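Local coordinates for mitogen activated protein kinase, putative (Leishmania donovani, PDB 4QNY), which is a putative mitogen-activated protein kinase that binds an ATP analogue and magnesium and probably phosphorylates target proteins in parasite signalling, at residues Met188-Arg192 with Arg223-Lys229. Residues are numbered along the deposited sequence; the frame is centred on the assembly and turned at random.
Sequences MRWYR and RPLFQGK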
# COMPACT_ATOMS: atom_id res chain seq x y z
N MET A 188 3.65 -10.26 -5.64
CA MET A 188 2.59 -10.27 -4.62
C MET A 188 1.26 -9.83 -5.21
O MET A 188 1.01 -8.63 -5.39
CB MET A 188 2.98 -9.37 -3.45
CG MET A 188 1.98 -9.37 -2.31
SD MET A 188 1.75 -11.00 -1.59
CE MET A 188 3.43 -11.40 -1.11
N ARG A 189 0.39 -10.80 -5.50
CA ARG A 189 -0.92 -10.51 -6.07
C ARG A 189 -2.04 -10.87 -5.10
O ARG A 189 -3.23 -10.76 -5.42
CB ARG A 189 -1.12 -11.29 -7.38
CG ARG A 189 -1.42 -12.77 -7.17
CD ARG A 189 -1.67 -13.49 -8.49
NE ARG A 189 -0.44 -13.71 -9.24
CZ ARG A 189 -0.23 -13.26 -10.47
NH1 ARG A 189 -1.17 -12.56 -11.10
NH2 ARG A 189 0.92 -13.51 -11.09
N TRP A 190 -1.66 -11.28 -3.89
CA TRP A 190 -2.61 -11.82 -2.92
C TRP A 190 -3.60 -10.79 -2.37
O TRP A 190 -4.56 -11.15 -1.70
CB TRP A 190 -1.84 -12.45 -1.75
CG TRP A 190 -0.98 -13.60 -2.15
CD1 TRP A 190 -0.98 -14.26 -3.34
CD2 TRP A 190 0.02 -14.24 -1.34
NE1 TRP A 190 -0.05 -15.27 -3.33
CE2 TRP A 190 0.58 -15.28 -2.12
CE3 TRP A 190 0.50 -14.04 -0.05
CZ2 TRP A 190 1.59 -16.10 -1.64
CZ3 TRP A 190 1.50 -14.86 0.43
CH2 TRP A 190 2.04 -15.88 -0.36
N TYR A 191 -3.37 -9.52 -2.67
CA TYR A 191 -4.18 -8.45 -2.10
C TYR A 191 -4.93 -7.67 -3.18
O TYR A 191 -5.48 -6.60 -2.92
CB TYR A 191 -3.31 -7.52 -1.26
CG TYR A 191 -2.59 -8.26 -0.15
CD1 TYR A 191 -3.20 -8.44 1.08
CD2 TYR A 191 -1.33 -8.79 -0.35
CE1 TYR A 191 -2.56 -9.13 2.09
CE2 TYR A 191 -0.67 -9.48 0.65
CZ TYR A 191 -1.29 -9.64 1.87
OH TYR A 191 -0.65 -10.33 2.88
N ARG A 192 -4.96 -8.23 -4.38
CA ARG A 192 -5.69 -7.63 -5.49
C ARG A 192 -7.18 -7.92 -5.41
O ARG A 192 -7.59 -9.07 -5.26
CB ARG A 192 -5.13 -8.12 -6.83
CG ARG A 192 -3.72 -7.62 -7.12
CD ARG A 192 -3.18 -8.22 -8.40
NE ARG A 192 -2.12 -7.40 -8.98
CZ ARG A 192 -1.47 -7.68 -10.10
NH1 ARG A 192 -1.77 -8.78 -10.78
NH2 ARG A 192 -0.53 -6.86 -10.54
N ARG A 223 -2.95 -16.41 8.18
CA ARG A 223 -2.06 -16.15 7.06
C ARG A 223 -2.88 -15.49 5.94
O ARG A 223 -4.11 -15.49 6.02
CB ARG A 223 -1.40 -17.45 6.59
CG ARG A 223 -0.19 -17.87 7.41
CD ARG A 223 1.03 -17.03 7.05
NE ARG A 223 1.47 -17.28 5.68
CZ ARG A 223 2.47 -16.63 5.08
NH1 ARG A 223 3.15 -15.70 5.74
NH2 ARG A 223 2.80 -16.93 3.83
N PRO A 224 -2.21 -14.91 4.93
CA PRO A 224 -2.92 -14.31 3.79
C PRO A 224 -4.04 -15.20 3.24
O PRO A 224 -3.80 -16.35 2.88
CB PRO A 224 -1.81 -14.12 2.76
CG PRO A 224 -0.61 -13.82 3.59
CD PRO A 224 -0.75 -14.65 4.85
N LEU A 225 -5.25 -14.65 3.20
CA LEU A 225 -6.44 -15.43 2.88
C LEU A 225 -6.48 -15.93 1.44
O LEU A 225 -6.93 -17.04 1.17
CB LEU A 225 -7.69 -14.59 3.16
CG LEU A 225 -7.77 -13.87 4.51
CD1 LEU A 225 -9.06 -13.07 4.62
CD2 LEU A 225 -7.65 -14.86 5.66
N PHE A 226 -6.00 -15.10 0.51
CA PHE A 226 -6.10 -15.42 -0.91
C PHE A 226 -4.73 -15.54 -1.57
O PHE A 226 -4.25 -14.60 -2.20
CB PHE A 226 -6.93 -14.36 -1.63
CG PHE A 226 -8.12 -13.88 -0.83
CD1 PHE A 226 -9.18 -14.72 -0.57
CD2 PHE A 226 -8.16 -12.58 -0.34
CE1 PHE A 226 -10.27 -14.29 0.16
CE2 PHE A 226 -9.25 -12.14 0.39
CZ PHE A 226 -10.30 -12.99 0.64
N GLN A 227 -4.10 -16.70 -1.42
CA GLN A 227 -2.75 -16.92 -1.93
C GLN A 227 -2.73 -17.55 -3.32
O GLN A 227 -2.45 -18.74 -3.47
CB GLN A 227 -1.96 -17.79 -0.95
CG GLN A 227 -1.75 -17.16 0.42
CD GLN A 227 -0.98 -18.06 1.36
OE1 GLN A 227 -0.39 -19.06 0.94
NE2 GLN A 227 -0.98 -17.71 2.64
N GLY A 228 -3.03 -16.75 -4.34
CA GLY A 228 -3.00 -17.22 -5.71
C GLY A 228 -1.59 -17.24 -6.28
O GLY A 228 -0.75 -16.42 -5.90
N LYS A 229 -1.34 -18.17 -7.19
CA LYS A 229 -0.04 -18.28 -7.85
C LYS A 229 -0.07 -17.56 -9.20
O LYS A 229 0.98 -17.19 -9.73
CB LYS A 229 0.36 -19.74 -8.03
CG LYS A 229 0.97 -20.37 -6.79
CD LYS A 229 0.40 -21.76 -6.53
CE LYS A 229 1.20 -22.48 -5.46
NZ LYS A 229 0.61 -23.81 -5.12
O HOH W 1 1.38 -14.40 -6.48
O HOH W 2 -4.84 -12.28 0.65
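The indole of Trp190 packs against 223-229 and makes most of the contact. At the root, Trp190 CB sits 3.3 Å from Phe226 O, which accepts a hydrogen bond from Gln234 NE2 of helix 231-242. With CG beside the backbone N (chi1 -62°), the indole is laid along the backbone of Phe226-Gly228. Gln227 CA stands over the five-membered ring of Trp190 in a CH-pi contact, 3.5 Å from its centroid and nearly along the normal. Further out, the extended Gln227 side chain covers the same face, CG over the middle of the indole and the amide plane turned only 15° from it. Met188 SD lies on the opposite face, toward the rim. Trp190 NE1 gives its hydrogen to Gly228 O at 2.9 Å; the acceptor is almost in the ring plane, although the bond is bent (137°). On the benzo side, Trp190 CE3 reaches Pro224 CB at 3.6 Å, and CZ3 touches CG of the same proline. Tyr191 OH adds a contact to Pro224 CG at 3.6 Å while hydrogen-bonding Glu218 of helix 206-219. The guanidinium of Arg189 bonds Asp184 O through NH2. The contact thus joins the P+1 end of the activation segment, just before helix 194-197, to the loop between helices 206-219 and 231-242 of the C-terminal lobe. Two sandwiched faces and one in-plane bond fix the indole's tilt and rotation, while one water links the two backbones, from Trp190 O to Phe226 N, and a second joins Gly228 O weakly to Arg189 NE.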